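Long-range contacts in gamma-glutamyl-gamma-aminobutyraldehyde dehydrogenase (Burkholderia cenocepacia, PDB 4LIH), which probably oxidises aldehydes, gamma-glutamyl-gamma-aminobutyraldehyde presumably among them, to carboxylic acids with NAD(P)+ as the electron acceptor: residues Ala30-Gly34 against Ala222-Val228; Val71-Arg75 against His241-Asp245. All blocks are in the same frame, centred on the assembly; numbering follows the deposited sequence. Where two conformers were deposited one is given.

Interaction 1. Residues Ala30-Gly34 against Ala222-Val228; sequences AFIDG and AGVFNVV
Asn226 lays its side chain alongside the backbone of Ile32 and Asp33, with OD1 near the CA of Ile32 and 2.9 Å from the N of Asp33. That hydrogen bond is almost straight (170° at the hydrogen), and the donor lies nearly on the line of the side-chain C=O. CG of Asn226 stands beside its own backbone N (chi1 -46°), which swings the amide back along the chain, where ND2 donates to the O of Gly223 from above that carbonyl's plane and also to Val196 O. Strand 225-227, an edge of the mixed sheet that contains strand 195-199, runs roughly antiparallel to the N-terminal strand 30-32, with 153° between their N-to-C directions. Their backbones form one antiparallel hydrogen-bonded pair, Phe31 with Val227: Phe31 N reaches Val227 O at 3.0 Å, and Val227 N reaches Phe31 O at 2.8 Å. The same Phe31 O takes a CA-H...O contact from Asn226. Beyond this bridge no further backbone pair forms between the segments, and the Asn226 amide and one water make the link instead. The water accepts from Gly34 N and Gly223 N and donates to Phe225 O, each at 2.9 Å. Phe31 turns its ring so that CD1 at the edge faces Phe225 O, while helix 206-218 packs against it through Ala212 and Phe216. Ile32 CD1 meets Val228 CG2 at 4.3 Å. Asp33 OD1 lies 3.4 Å from Ala222 CB, but its charge is matched by Arg76 of helix 64-80. The join is thus made mainly by backbone groups, and a primary amide serving as acceptor and donor at once ties the loop at Gly223 to the backbone at Asp33.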
loop_
_atom_site.group_PDB
_atom_site.type_symbol
_atom_site.label_atom_id
_atom_site.label_comp_id
_atom_site.label_asym_id
_atom_site.label_seq_id
_atom_site.Cartn_x
_atom_site.Cartn_y
_atom_site.Cartn_z
ATOM N N ALA A 30 24.555 -7.084 -33.676
ATOM C CA ALA A 30 23.356 -7.368 -32.900
ATOM C C ALA A 30 23.674 -8.374 -31.831
ATOM O O ALA A 30 24.606 -9.189 -31.981
ATOM C CB ALA A 30 22.274 -7.944 -33.792
ATOM N N PHE A 31 22.899 -8.351 -30.754
ATOM C CA PHE A 31 22.996 -9.363 -29.748
ATOM C C PHE A 31 21.659 -10.065 -29.614
ATOM O O PHE A 31 20.690 -9.499 -29.067
ATOM C CB PHE A 31 23.392 -8.819 -28.375
ATOM C CG PHE A 31 23.902 -9.895 -27.439
ATOM C CD1 PHE A 31 23.030 -10.619 -26.611
ATOM C CD2 PHE A 31 25.243 -10.177 -27.378
ATOM C CE1 PHE A 31 23.505 -11.589 -25.762
ATOM C CE2 PHE A 31 25.735 -11.182 -26.558
ATOM C CZ PHE A 31 24.856 -11.871 -25.731
ATOM N N ILE A 32 21.618 -11.314 -30.085
ATOM C CA ILE A 32 20.369 -12.012 -30.228
ATOM C C ILE A 32 20.568 -13.415 -29.709
ATOM O O ILE A 32 21.463 -14.119 -30.194
ATOM C CB ILE A 32 19.868 -12.007 -31.708
ATOM C CG1 ILE A 32 19.547 -10.598 -32.198
ATOM C CG2 ILE A 32 18.613 -12.830 -31.851
ATOM C CD1 ILE A 32 19.282 -10.455 -33.687
ATOM N N ASP A 33 19.718 -13.811 -28.758
ATOM C CA ASP A 33 19.677 -15.184 -28.236
ATOM C C ASP A 33 21.042 -15.656 -27.744
ATOM O O ASP A 33 21.522 -16.733 -28.136
ATOM C CB ASP A 33 19.108 -16.147 -29.303
ATOM C CG ASP A 33 18.634 -17.468 -28.732
ATOM O OD1 ASP A 33 18.608 -17.637 -27.524
ATOM O OD2 ASP A 33 18.252 -18.352 -29.518
ATOM N N GLY A 34 21.663 -14.842 -26.887
ATOM C CA GLY A 34 22.936 -15.166 -26.216
ATOM C C GLY A 34 24.232 -15.018 -26.989
ATOM O O GLY A 34 25.289 -15.466 -26.515
ATOM N N ALA A 222 19.953 -16.725 -22.433
ATOM C CA ALA A 222 19.857 -16.507 -23.864
ATOM C C ALA A 222 18.413 -16.203 -24.217
ATOM O O ALA A 222 17.464 -16.905 -23.786
ATOM C CB ALA A 222 20.316 -17.723 -24.630
ATOM N N GLY A 223 18.246 -15.131 -24.971
ATOM C CA GLY A 223 16.939 -14.746 -25.447
ATOM C C GLY A 223 16.143 -13.800 -24.567
ATOM O O GLY A 223 15.165 -13.218 -25.028
ATOM N N VAL A 224 16.561 -13.627 -23.321
ATOM C CA VAL A 224 15.820 -12.801 -22.354
ATOM C C VAL A 224 16.095 -11.297 -22.553
ATOM O O VAL A 224 15.203 -10.433 -22.287
ATOM C CB VAL A 224 16.120 -13.298 -20.939
ATOM C CG1 VAL A 224 15.610 -12.289 -19.896
ATOM C CG2 VAL A 224 15.513 -14.687 -20.729
ATOM N N PHE A 225 17.306 -11.001 -23.065
ATOM C CA PHE A 225 17.697 -9.637 -23.404
ATOM C C PHE A 225 18.451 -9.634 -24.736
ATOM O O PHE A 225 19.521 -10.206 -24.835
ATOM C CB PHE A 225 18.480 -8.946 -22.281
ATOM C CG PHE A 225 18.745 -7.463 -22.538
ATOM C CD1 PHE A 225 17.711 -6.543 -22.713
ATOM C CD2 PHE A 225 20.046 -7.005 -22.628
ATOM C CE1 PHE A 225 18.001 -5.197 -22.941
ATOM C CE2 PHE A 225 20.340 -5.699 -22.895
ATOM C CZ PHE A 225 19.310 -4.773 -23.046
ATOM N N ASN A 226 17.800 -9.081 -25.757
ATOM C CA ASN A 226 18.300 -9.001 -27.136
ATOM C C ASN A 226 18.339 -7.535 -27.572
ATOM O O ASN A 226 17.450 -6.743 -27.216
ATOM C CB ASN A 226 17.354 -9.712 -28.085
ATOM C CG ASN A 226 16.912 -11.068 -27.579
ATOM O OD1 ASN A 226 17.619 -12.065 -27.734
ATOM N ND2 ASN A 226 15.770 -11.096 -26.888
ATOM N N VAL A 227 19.352 -7.185 -28.375
ATOM C CA VAL A 227 19.509 -5.835 -28.904
ATOM C C VAL A 227 19.613 -5.945 -30.438
ATOM O O VAL A 227 20.431 -6.742 -30.978
ATOM C CB VAL A 227 20.740 -5.109 -28.281
ATOM C CG1 VAL A 227 21.031 -3.775 -28.977
ATOM C CG2 VAL A 227 20.526 -4.894 -26.774
ATOM N N VAL A 228 18.726 -5.224 -31.116
ATOM C CA VAL A 228 18.570 -5.241 -32.565
ATOM C C VAL A 228 18.803 -3.834 -33.118
ATOM O O VAL A 228 17.862 -3.041 -33.246
ATOM C CB VAL A 228 17.160 -5.741 -32.954
ATOM C CG1 VAL A 228 16.924 -5.721 -34.451
ATOM C CG2 VAL A 228 16.963 -7.127 -32.408
HETATM O O HOH W 1 20.157 -12.980 -25.227
#

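Interaction 2. Residues Val71-Arg75 against His241-Asp245; sequences VAAAR and HRDVD
Arg75 NH2 is gripped by two acceptors of the 241-245 loop: OD2 of Asp245 at 2.6 Å, in a salt bridge, and the backbone O of Asp243 at 2.9 Å. Both lie at the edge of the guanidinium, close to its plane. The Asp245 carboxylate stands almost perpendicular to that plane (81°) and is met on the syn side of OD2, though tilted from the carboxylate plane, whereas NH2 sits above the plane of the Asp243 carbonyl. The arginine chain folds at chi2 and chi3 (49° and 61°). In the conformer given for Asp243, OD1 takes a weak, bent bond from NE as part of a second, less certain salt bridge. NH1 turns to Asp79, one helical turn on, and to a water that bonds weakly to Asp245 OD2. Asp245 OD2 also accepts from Val168 N. One helical turn before Arg75 the contact becomes apolar. Val71 sets CG1 over one face of the His241 imidazole, 3.7 Å from the ring centroid, a CH-pi contact, and CG2 against Val244 CG2 at 3.8 Å. The ring is held at its edge: ND1 accepts from Asp243 N, in the ring plane, within the type I turn from His241 to Val244, and NE2 pairs with Asn68 OD1. Helix 64-80 is thereby fastened to the loop between helix 232-240 and strand 246-250. The bonds to Asp245 OD2 would probably keep that carboxylate ionised, with the Asp243 carbonyl sharing NH2, while the His241 ring is probably neutral with its proton on NE2.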
loop_
_atom_site.group_PDB
_atom_site.type_symbol
_atom_site.label_atom_id
_atom_site.label_comp_id
_atom_site.label_asym_id
_atom_site.label_seq_id
_atom_site.Cartn_x
_atom_site.Cartn_y
_atom_site.Cartn_z
ATOM N N VAL A 71 12.592 -11.848 -31.529
ATOM C CA VAL A 71 11.287 -12.068 -30.955
ATOM C C VAL A 71 10.999 -13.540 -30.642
ATOM O O VAL A 71 10.426 -13.850 -29.596
ATOM C CB VAL A 71 10.170 -11.455 -31.842
ATOM C CG1 VAL A 71 8.806 -11.933 -31.384
ATOM C CG2 VAL A 71 10.247 -9.930 -31.829
ATOM N N ALA A 72 11.422 -14.431 -31.529
ATOM C CA ALA A 72 11.263 -15.875 -31.345
ATOM C C ALA A 72 12.045 -16.383 -30.138
ATOM O O ALA A 72 11.513 -17.177 -29.337
ATOM C CB ALA A 72 11.682 -16.631 -32.605
ATOM N N ALA A 73 13.274 -15.893 -29.996
ATOM C CA ALA A 73 14.136 -16.278 -28.868
ATOM C C ALA A 73 13.560 -15.774 -27.531
ATOM O O ALA A 73 13.621 -16.438 -26.506
ATOM C CB ALA A 73 15.557 -15.740 -29.068
ATOM N N ALA A 74 13.035 -14.562 -27.569
ATOM C CA ALA A 74 12.377 -13.951 -26.420
ATOM C C ALA A 74 11.149 -14.731 -25.989
ATOM O O ALA A 74 10.892 -14.956 -24.777
ATOM C CB ALA A 74 11.997 -12.546 -26.787
ATOM N N ARG A 75 10.344 -15.081 -26.992
ATOM C CA ARG A 75 9.122 -15.853 -26.811
ATOM C C ARG A 75 9.489 -17.216 -26.231
ATOM O O ARG A 75 8.866 -17.698 -25.265
ATOM C CB ARG A 75 8.392 -16.019 -28.144
ATOM C CG ARG A 75 7.217 -17.006 -28.128
ATOM C CD ARG A 75 6.269 -16.743 -26.938
ATOM N NE ARG A 75 5.750 -15.438 -27.087
ATOM C CZ ARG A 75 5.155 -14.682 -26.170
ATOM N NH1 ARG A 75 4.919 -15.074 -24.923
ATOM N NH2 ARG A 75 4.815 -13.478 -26.553
ATOM N N HIS A 241 4.434 -6.725 -34.516
ATOM C CA HIS A 241 4.676 -8.136 -34.341
ATOM C C HIS A 241 3.586 -8.857 -33.567
ATOM O O HIS A 241 3.161 -8.431 -32.491
ATOM C CB HIS A 241 6.046 -8.415 -33.702
ATOM C CG HIS A 241 6.627 -9.734 -34.104
ATOM N ND1 HIS A 241 6.110 -10.924 -33.677
ATOM C CD2 HIS A 241 7.638 -10.058 -34.955
ATOM C CE1 HIS A 241 6.783 -11.928 -34.212
ATOM N NE2 HIS A 241 7.723 -11.424 -34.982
ATOM N N ARG A 242 3.167 -9.987 -34.116
ATOM C CA ARG A 242 2.097 -10.793 -33.533
ATOM C C ARG A 242 2.488 -11.499 -32.220
ATOM O O ARG A 242 1.627 -11.944 -31.458
ATOM C CB ARG A 242 1.593 -11.821 -34.569
ATOM N N ASP A 243 3.781 -11.501 -31.930
ATOM C CA ASP A 243 4.309 -12.226 -30.810
ATOM C C ASP A 243 4.999 -11.388 -29.740
ATOM O O ASP A 243 5.677 -11.923 -28.838
ATOM C CB ASP A 243 5.290 -13.223 -31.318
ATOM C CG ASP A 243 5.296 -14.413 -30.494
ATOM O OD1 ASP A 243 4.290 -14.566 -29.772
ATOM O OD2 ASP A 243 6.275 -15.160 -30.565
ATOM N N VAL A 244 4.856 -10.091 -29.882
ATOM C CA VAL A 244 5.305 -9.103 -28.894
ATOM C C VAL A 244 4.012 -8.719 -28.120
ATOM O O VAL A 244 2.975 -8.476 -28.699
ATOM C CB VAL A 244 5.908 -7.881 -29.599
ATOM C CG1 VAL A 244 6.085 -6.695 -28.656
ATOM C CG2 VAL A 244 7.244 -8.260 -30.253
ATOM N N ASP A 245 4.128 -8.629 -26.800
ATOM C CA ASP A 245 2.996 -8.435 -25.926
ATOM C C ASP A 245 2.878 -6.995 -25.438
ATOM O O ASP A 245 1.842 -6.595 -24.938
ATOM C CB ASP A 245 3.153 -9.362 -24.729
ATOM C CG ASP A 245 3.169 -10.834 -25.129
ATOM O OD1 ASP A 245 2.125 -11.283 -25.664
ATOM O OD2 ASP A 245 4.159 -11.544 -24.886
HETATM O O HOH W 2 2.872 -13.870 -22.861
#

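Helix 64-80 joins the two contacts, whose centres are about 12 Å apart. In interaction 2 it turns Val71 and Arg75 to the 241-245 loop, while Ala73 and Ala74 pack against interaction 1: Ala73 CB lies 3.5 Å from Asp33 CG, and Ala74 CB lies 3.7 Å from Gly223 O and 4.0 Å from Asn226 ND2. Arg76, which follows Arg75, turns to Asp33 of interaction 1, so neighbouring arginines serve the two contacts. Segments 222-228 and 241-245 flank helix 232-240, so helix 64-80 packs on the chain both before and after helix 232-240. Both interactions lie away from Glu274, the predicted active-site residue, and are structural packing within the aldehyde dehydrogenase fold.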